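Local structure of protein Cdhr2 (Mus musculus, 5CYX) at residues A[65-69]-A[95-101]; A[254-258]-A[301-306]. The protein probably forms, through its extracellular cadherin repeats, calcium-dependent adhesive complexes with CDHR5 on adjacent microvilli, helping to control how microvilli pack in the brush border. All blocks are in the same frame, centred on the assembly; numbering follows the deposited sequence.

Contact 1. Residues A[65-69]-A[95-101]; sequences PLDFE and VEDRNDN. With CA (calcium ion), chain C; CA (calcium ion), chain B; CA (calcium ion), chain D.
F68 and D97 both hold CG anti to the backbone N (chi1 179° and -167°), which stacks the ring against the aspartate, while E69 doubles back at chi2 (63°) to bring its carboxylate to the chain C calcium that D97 OD1 also binds. This is the classic calcium-binding end of a cadherin repeat: D-F-E at 67-69 is the cadherin DXE motif, and D-R-N-D-N at 97-101 is the DXNDN linker leading into the second repeat. Over one face of the F68 ring sits D97 CB, a CH-pi contact 3.8 Å from the centroid, and at the ring's edge V95 O comes within 3.2 Å of CD1. V95 packs against L66 and F68 CB, its CG2 4.1 Å from L66 CD2.

Metal joins the two segments. E69 grips the chain C calcium with both oxygens, and OE1 also bridges to the chain B ion. D100 makes the second bridge, one oxygen to each ion. D97 OD1 and E69 OE2 lie just 3.0 Å apart, a like-charge approach that the shared calcium would offset; D97 OD2 is turned to T134. D67 OD1 and water 1 bind the chain B ion, E18 reaches both ions, and D133 completes the chain C site. Farther along, N99 OD1 and N101 O bind the third ion with D131, D133, A137 and D189, so that the linker is fixed to the next repeat. R98 folds back, NH1 in a salt bridge with E96, and donates NH2 to D97 O at 2.8 Å, while its own carbonyl O binds the chain C calcium at 2.4 Å.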
ATOM      1  N   PRO A  65     -16.607 -40.975   0.385  1.00 53.69           N
ATOM      2  CA  PRO A  65     -15.628 -39.907   0.568  1.00 51.76           C
ATOM      3  C   PRO A  65     -15.977 -38.938   1.709  1.00 51.46           C
ATOM      4  O   PRO A  65     -17.119 -38.591   1.890  1.00 49.79           O
ATOM      5  CB  PRO A  65     -15.628 -39.185  -0.799  1.00 52.23           C
ATOM      6  CG  PRO A  65     -16.149 -40.191  -1.777  1.00 52.61           C
ATOM      7  CD  PRO A  65     -17.156 -40.976  -0.999  1.00 53.28           C
ATOM      8  N   LEU A  66     -14.957 -38.574   2.477  1.00 49.05           N
ATOM      9  CA  LEU A  66     -15.017 -37.594   3.508  1.00 49.18           C
ATOM     10  C   LEU A  66     -14.815 -36.240   2.882  1.00 49.60           C
ATOM     11  O   LEU A  66     -14.089 -36.126   1.890  1.00 49.87           O
ATOM     12  CB  LEU A  66     -13.849 -37.810   4.492  1.00 48.47           C
ATOM     13  CG  LEU A  66     -13.864 -39.074   5.338  1.00 47.98           C
ATOM     14  CD1 LEU A  66     -12.634 -39.109   6.236  1.00 46.99           C
ATOM     15  CD2 LEU A  66     -15.114 -39.155   6.194  1.00 48.38           C
ATOM     16  N   ASP A  67     -15.393 -35.204   3.485  1.00 48.92           N
ATOM     17  CA  ASP A  67     -15.313 -33.867   2.925  1.00 49.46           C
ATOM     18  C   ASP A  67     -15.570 -32.859   4.021  1.00 49.00           C
ATOM     19  O   ASP A  67     -16.707 -32.645   4.439  1.00 48.66           O
ATOM     20  CB  ASP A  67     -16.351 -33.690   1.758  1.00 51.95           C
ATOM     21  CG  ASP A  67     -16.237 -32.312   1.092  1.00 53.12           C
ATOM     22  OD1 ASP A  67     -15.211 -31.605   1.242  1.00 53.68           O
ATOM     23  OD2 ASP A  67     -17.180 -31.887   0.457  1.00 56.83           O
ATOM     24  N   PHE A  68     -14.492 -32.261   4.502  1.00 49.73           N
ATOM     25  CA  PHE A  68     -14.553 -31.304   5.560  1.00 49.33           C
ATOM     26  C   PHE A  68     -15.460 -30.142   5.213  1.00 49.80           C
ATOM     27  O   PHE A  68     -16.189 -29.656   6.069  1.00 49.62           O
ATOM     28  CB  PHE A  68     -13.164 -30.747   5.843  1.00 49.22           C
ATOM     29  CG  PHE A  68     -13.162 -29.716   6.921  1.00 49.10           C
ATOM     30  CD1 PHE A  68     -13.211 -30.107   8.251  1.00 49.49           C
ATOM     31  CD2 PHE A  68     -13.109 -28.355   6.621  1.00 48.80           C
ATOM     32  CE1 PHE A  68     -13.180 -29.154   9.261  1.00 48.77           C
ATOM     33  CE2 PHE A  68     -13.088 -27.406   7.625  1.00 48.19           C
ATOM     34  CZ  PHE A  68     -13.148 -27.813   8.936  1.00 48.76           C
ATOM     35  N   GLU A  69     -15.419 -29.711   3.955  1.00 50.24           N
ATOM     36  CA  GLU A  69     -16.195 -28.546   3.534  1.00 52.10           C
ATOM     37  C   GLU A  69     -17.723 -28.717   3.692  1.00 53.40           C
ATOM     38  O   GLU A  69     -18.419 -27.709   3.900  1.00 54.53           O
ATOM     39  CB  GLU A  69     -15.860 -28.159   2.090  1.00 52.13           C
ATOM     40  CG  GLU A  69     -14.584 -27.354   1.955  1.00 51.25           C
ATOM     41  CD  GLU A  69     -13.307 -28.101   2.400  1.00 50.44           C
ATOM     42  OE1 GLU A  69     -13.004 -29.210   1.965  1.00 50.84           O
ATOM     43  OE2 GLU A  69     -12.569 -27.592   3.203  1.00 48.50           O
ATOM     44  N   VAL A  95     -13.614 -34.964  11.143  1.00 50.87           N
ATOM     45  CA  VAL A  95     -12.959 -34.894   9.834  1.00 51.38           C
ATOM     46  C   VAL A  95     -12.015 -33.705   9.838  1.00 52.14           C
ATOM     47  O   VAL A  95     -12.429 -32.595  10.131  1.00 53.06           O
ATOM     48  CB  VAL A  95     -13.982 -34.778   8.687  1.00 52.11           C
ATOM     49  CG1 VAL A  95     -13.291 -34.767   7.323  1.00 53.21           C
ATOM     50  CG2 VAL A  95     -14.934 -35.957   8.716  1.00 51.92           C
ATOM     51  N   GLU A  96     -10.730 -33.932   9.582  1.00 52.34           N
ATOM     52  CA  GLU A  96      -9.759 -32.841   9.498  1.00 51.65           C
ATOM     53  C   GLU A  96      -9.650 -32.237   8.091  1.00 49.74           C
ATOM     54  O   GLU A  96      -9.563 -32.961   7.062  1.00 49.47           O
ATOM     55  CB  GLU A  96      -8.362 -33.301   9.903  1.00 54.43           C
ATOM     56  CG  GLU A  96      -8.173 -33.508  11.385  1.00 58.09           C
ATOM     57  CD  GLU A  96      -6.700 -33.645  11.784  1.00 61.73           C
ATOM     58  OE1 GLU A  96      -5.913 -34.212  10.973  1.00 64.79           O
ATOM     59  OE2 GLU A  96      -6.355 -33.187  12.911  1.00 64.38           O
ATOM     60  N   ASP A  97      -9.560 -30.916   8.071  1.00 47.60           N
ATOM     61  CA  ASP A  97      -9.412 -30.152   6.856  1.00 47.47           C
ATOM     62  C   ASP A  97      -8.061 -30.483   6.204  1.00 46.05           C
ATOM     63  O   ASP A  97      -7.028 -30.622   6.914  1.00 42.89           O
ATOM     64  CB  ASP A  97      -9.487 -28.627   7.144  1.00 47.65           C
ATOM     65  CG  ASP A  97      -9.657 -27.782   5.860  1.00 48.81           C
ATOM     66  OD1 ASP A  97     -10.118 -28.312   4.810  1.00 46.89           O
ATOM     67  OD2 ASP A  97      -9.268 -26.585   5.897  1.00 49.15           O
ATOM     68  N   ARG A  98      -8.087 -30.645   4.877  1.00 45.08           N
ATOM     69  CA  ARG A  98      -6.807 -30.696   4.084  1.00 45.68           C
ATOM     70  C   ARG A  98      -6.920 -29.716   2.886  1.00 44.81           C
ATOM     71  O   ARG A  98      -8.063 -29.284   2.486  1.00 42.92           O
ATOM     72  CB  ARG A  98      -6.528 -32.111   3.637  1.00 47.55           C
ATOM     73  CG  ARG A  98      -6.221 -33.085   4.763  1.00 48.52           C
ATOM     74  CD  ARG A  98      -4.770 -32.976   5.142  1.00 50.70           C
ATOM     75  NE  ARG A  98      -4.410 -33.822   6.268  1.00 52.41           N
ATOM     76  CZ  ARG A  98      -4.539 -33.515   7.546  1.00 53.77           C
ATOM     77  NH1 ARG A  98      -4.135 -34.375   8.460  1.00 55.34           N
ATOM     78  NH2 ARG A  98      -5.070 -32.370   7.946  1.00 56.04           N
ATOM     79  N   ASN A  99      -5.776 -29.310   2.341  1.00 42.78           N
ATOM     80  CA  ASN A  99      -5.772 -28.341   1.268  1.00 43.35           C
ATOM     81  C   ASN A  99      -6.136 -28.970  -0.095  1.00 44.75           C
ATOM     82  O   ASN A  99      -5.243 -29.184  -0.956  1.00 45.14           O
ATOM     83  CB  ASN A  99      -4.457 -27.613   1.190  1.00 43.05           C
ATOM     84  CG  ASN A  99      -4.523 -26.390   0.359  1.00 42.89           C
ATOM     85  OD1 ASN A  99      -5.598 -25.958  -0.054  1.00 43.97           O
ATOM     86  ND2 ASN A  99      -3.384 -25.836   0.073  1.00 42.24           N
ATOM     87  N   ASP A 100      -7.435 -29.246  -0.271  1.00 45.06           N
ATOM     88  CA  ASP A 100      -7.967 -29.796  -1.526  1.00 46.51           C
ATOM     89  C   ASP A 100      -8.789 -28.759  -2.273  1.00 47.18           C
ATOM     90  O   ASP A 100      -9.399 -29.115  -3.251  1.00 46.20           O
ATOM     91  CB  ASP A 100      -8.862 -31.032  -1.252  1.00 46.66           C
ATOM     92  CG  ASP A 100     -10.044 -30.707  -0.257  1.00 48.13           C
ATOM     93  OD1 ASP A 100     -10.040 -29.656   0.411  1.00 46.30           O
ATOM     94  OD2 ASP A 100     -11.006 -31.469  -0.180  1.00 49.22           O
ATOM     95  N   ASN A 101      -8.890 -27.497  -1.812  1.00 49.52           N
ATOM     96  CA  ASN A 101      -9.575 -26.512  -2.690  1.00 49.97           C
ATOM     97  C   ASN A 101      -8.622 -25.450  -3.213  1.00 49.04           C
ATOM     98  O   ASN A 101      -7.602 -25.184  -2.564  1.00 45.26           O
ATOM     99  CB  ASN A 101     -10.780 -25.882  -2.023  1.00 50.13           C
ATOM    100  CG  ASN A 101     -11.938 -26.833  -1.915  1.00 51.07           C
ATOM    101  OD1 ASN A 101     -12.651 -27.078  -2.903  1.00 53.06           O
ATOM    102  ND2 ASN A 101     -12.140 -27.380  -0.746  1.00 50.71           N
TER
HETATM  103 CA    CA C1002     -10.447 -28.795   2.567  1.00 42.79          CA
HETATM  104 CA    CA B1001     -12.988 -31.283   0.708  1.00 77.23          CA
HETATM  105 CA    CA D1003      -6.930 -24.142  -0.592  1.00 41.43          CA
HETATM  106  O   HOH W   1     -13.584 -30.217  -1.431  1.00 57.28           O

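Contact 2. Residues A[254-258]-A[301-306]; sequences NDIVT and TATEKN. With CA (calcium ion), chain F.
V257 faces E304 as a non-hydrogen-bonded antiparallel pair and T258 faces T303 as the hydrogen-bonded one, closed by T258 N to T303 O (2.9 Å) and T303 N to T258 O (2.8 Å). Beyond these pairs K305 N reaches I256 O, nearly along the C=O axis, at 3.0 Å. From there D255 takes over with a side chain: CG is anti to the backbone N (chi1 -164°), swinging the carboxylate across to the other segment, and OD2 accepts N306 N through its syn lone pair at 3.1 Å, with an N-H...O angle of 155°. With an alanine here, N306 N would probably lose this acceptor, and the chain at 305-306 would be held less firmly to 254-258. The backbone N of D255 is bonded in turn to D248, a calcium ligand, making the residue a second-shell support of the site.

The K305 chain runs alongside I256, CD 3.7 Å from I256 CG2, and passes T258 CG2 at about a right angle. On the face that carries V257 and E304, V257 CG1 presses on the methyl of A302, CB at 3.6 Å. Next to it, E304 stretches out beyond CG and takes the chain F calcium with both oxygens, OE1 at 2.4 Å. Waters 3 and 4 occupy further positions, and L218, D248 and D250 supply the remaining protein ligands. Capture of the ion by an acidic residue on strand 295-304 beside D248 and D250, the DXD pair of the same repeat, is characteristic of the calcium-binding top of a cadherin repeat at its junction with the repeat before.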
ATOM      1  N   ASN A 254      -6.333  15.298 -29.695  1.00 56.20           N
ATOM      2  CA  ASN A 254      -6.273  16.135 -30.923  1.00 58.73           C
ATOM      3  C   ASN A 254      -7.271  17.306 -30.890  1.00 59.91           C
ATOM      4  O   ASN A 254      -8.179  17.397 -31.720  1.00 59.11           O
ATOM      5  CB  ASN A 254      -6.474  15.346 -32.235  1.00 60.77           C
ATOM      6  CG  ASN A 254      -5.976  13.935 -32.164  1.00 63.36           C
ATOM      7  OD1 ASN A 254      -4.757  13.687 -32.150  1.00 66.18           O
ATOM      8  ND2 ASN A 254      -6.916  12.980 -32.177  1.00 64.81           N
ATOM      9  N   ASP A 255      -7.061  18.167 -29.899  1.00 61.10           N
ATOM     10  CA  ASP A 255      -7.803  19.399 -29.660  1.00 60.22           C
ATOM     11  C   ASP A 255      -7.508  20.314 -30.841  1.00 58.82           C
ATOM     12  O   ASP A 255      -6.398  20.307 -31.352  1.00 57.63           O
ATOM     13  CB  ASP A 255      -7.271  20.059 -28.359  1.00 61.95           C
ATOM     14  CG  ASP A 255      -8.207  21.138 -27.786  1.00 63.81           C
ATOM     15  OD1 ASP A 255      -9.261  21.441 -28.367  1.00 62.97           O
ATOM     16  OD2 ASP A 255      -7.862  21.707 -26.732  1.00 66.00           O
ATOM     17  N   ILE A 256      -8.480  21.118 -31.242  1.00 55.96           N
ATOM     18  CA  ILE A 256      -8.282  22.113 -32.276  1.00 56.35           C
ATOM     19  C   ILE A 256      -7.258  23.188 -31.831  1.00 56.11           C
ATOM     20  O   ILE A 256      -7.184  23.534 -30.646  1.00 55.86           O
ATOM     21  CB  ILE A 256      -9.618  22.824 -32.623  1.00 57.19           C
ATOM     22  CG1 ILE A 256     -10.637  21.806 -33.191  1.00 57.99           C
ATOM     23  CG2 ILE A 256      -9.385  23.914 -33.664  1.00 56.92           C
ATOM     24  CD1 ILE A 256     -12.016  22.391 -33.455  1.00 59.32           C
ATOM     25  N   VAL A 257      -6.504  23.728 -32.787  1.00 55.97           N
ATOM     26  CA  VAL A 257      -5.545  24.784 -32.494  1.00 57.27           C
ATOM     27  C   VAL A 257      -5.890  26.077 -33.223  1.00 57.02           C
ATOM     28  O   VAL A 257      -6.275  26.029 -34.379  1.00 57.06           O
ATOM     29  CB  VAL A 257      -4.109  24.339 -32.873  1.00 57.04           C
ATOM     30  CG1 VAL A 257      -3.161  25.499 -32.766  1.00 57.37           C
ATOM     31  CG2 VAL A 257      -3.679  23.204 -31.983  1.00 58.00           C
ATOM     32  N   THR A 258      -5.728  27.216 -32.545  1.00 58.33           N
ATOM     33  CA  THR A 258      -5.794  28.519 -33.192  1.00 59.82           C
ATOM     34  C   THR A 258      -4.453  29.210 -33.105  1.00 60.10           C
ATOM     35  O   THR A 258      -3.556  28.750 -32.416  1.00 62.46           O
ATOM     36  CB  THR A 258      -6.880  29.418 -32.604  1.00 61.65           C
ATOM     37  OG1 THR A 258      -6.596  29.673 -31.234  1.00 65.06           O
ATOM     38  CG2 THR A 258      -8.199  28.753 -32.693  1.00 63.08           C
ATOM     39  N   THR A 301       2.060  32.209 -32.534  1.00 63.96           N
ATOM     40  CA  THR A 301       1.721  31.488 -31.323  1.00 64.95           C
ATOM     41  C   THR A 301       0.504  30.640 -31.653  1.00 63.78           C
ATOM     42  O   THR A 301      -0.442  31.147 -32.229  1.00 60.55           O
ATOM     43  CB  THR A 301       1.390  32.467 -30.180  1.00 66.06           C
ATOM     44  OG1 THR A 301       2.570  33.203 -29.854  1.00 68.88           O
ATOM     45  CG2 THR A 301       0.897  31.751 -28.944  1.00 66.49           C
ATOM     46  N   ALA A 302       0.586  29.349 -31.335  1.00 64.16           N
ATOM     47  CA  ALA A 302      -0.493  28.395 -31.494  1.00 62.16           C
ATOM     48  C   ALA A 302      -1.002  28.078 -30.108  1.00 61.63           C
ATOM     49  O   ALA A 302      -0.226  27.814 -29.219  1.00 61.77           O
ATOM     50  CB  ALA A 302       0.019  27.130 -32.169  1.00 62.87           C
ATOM     51  N   THR A 303      -2.316  28.075 -29.945  1.00 60.34           N
ATOM     52  CA  THR A 303      -2.967  27.865 -28.657  1.00 60.71           C
ATOM     53  C   THR A 303      -4.103  26.859 -28.866  1.00 60.06           C
ATOM     54  O   THR A 303      -4.932  27.023 -29.771  1.00 59.36           O
ATOM     55  CB  THR A 303      -3.562  29.188 -28.124  1.00 61.00           C
ATOM     56  OG1 THR A 303      -2.571  30.221 -28.154  1.00 63.44           O
ATOM     57  CG2 THR A 303      -4.066  29.040 -26.725  1.00 62.08           C
ATOM     58  N   GLU A 304      -4.136  25.824 -28.032  1.00 60.51           N
ATOM     59  CA  GLU A 304      -5.219  24.863 -28.038  1.00 60.17           C
ATOM     60  C   GLU A 304      -6.490  25.566 -27.611  1.00 61.36           C
ATOM     61  O   GLU A 304      -6.452  26.564 -26.907  1.00 61.13           O
ATOM     62  CB  GLU A 304      -4.906  23.666 -27.149  1.00 59.69           C
ATOM     63  CG  GLU A 304      -3.767  22.832 -27.722  1.00 60.24           C
ATOM     64  CD  GLU A 304      -3.326  21.662 -26.863  1.00 59.88           C
ATOM     65  OE1 GLU A 304      -4.059  21.218 -25.976  1.00 62.21           O
ATOM     66  OE2 GLU A 304      -2.256  21.105 -27.123  1.00 60.07           O
ATOM     67  N   LYS A 305      -7.621  25.056 -28.051  1.00 63.35           N
ATOM     68  CA  LYS A 305      -8.878  25.732 -27.774  1.00 64.11           C
ATOM     69  C   LYS A 305      -9.326  25.528 -26.348  1.00 63.59           C
ATOM     70  O   LYS A 305      -9.902  26.418 -25.763  1.00 63.70           O
ATOM     71  CB  LYS A 305      -9.953  25.304 -28.763  1.00 68.76           C
ATOM     72  CG  LYS A 305      -9.756  25.959 -30.130  1.00 71.74           C
ATOM     73  CD  LYS A 305     -11.002  25.915 -31.020  1.00 74.71           C
ATOM     74  CE  LYS A 305     -12.054  26.927 -30.614  1.00 76.06           C
ATOM     75  NZ  LYS A 305     -13.278  26.759 -31.452  1.00 79.27           N
ATOM     76  N   ASN A 306      -9.048  24.362 -25.787  1.00 62.21           N
ATOM     77  CA  ASN A 306      -9.381  24.069 -24.408  1.00 62.34           C
ATOM     78  C   ASN A 306      -8.166  24.213 -23.504  1.00 63.10           C
ATOM     79  O   ASN A 306      -7.019  24.040 -23.941  1.00 60.95           O
ATOM     80  CB  ASN A 306      -9.959  22.660 -24.301  1.00 62.34           C
ATOM     81  CG  ASN A 306     -11.232  22.515 -25.119  1.00 63.56           C
ATOM     82  OD1 ASN A 306     -11.212  22.079 -26.271  1.00 63.24           O
ATOM     83  ND2 ASN A 306     -12.327  22.974 -24.559  1.00 64.24           N
TER
HETATM   84 CA    CA F1005      -2.668  19.333 -25.461  1.00 55.54          CA
HETATM   85  O   HOH W   2      -7.018  20.235 -24.846  1.00 48.87           O
HETATM   86  O   HOH W   3      -2.925  20.429 -23.179  1.00 42.90           O
HETATM   87  O   HOH W   4      -5.011  18.473 -25.463  1.00 41.62           O

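From the N terminus, contact 1 comes first, closing a loop of 25 residues that holds strand 73-81 and most of strand 86-96 at the far end of the first repeat. The second repeat then follows, and contact 2 closes a longer loop of 42 residues within the third, from strand 257-264 round to strand 295-304. The two lie in series, neither nesting nor crossing, with centres about 66 Å apart on opposite sides of the chain's centre. Contact 1 thus lies at the exit of one repeat and contact 2 at the entry of another, so each ties its own sheet to one of two successive calcium-bound linkers that flank the second repeat.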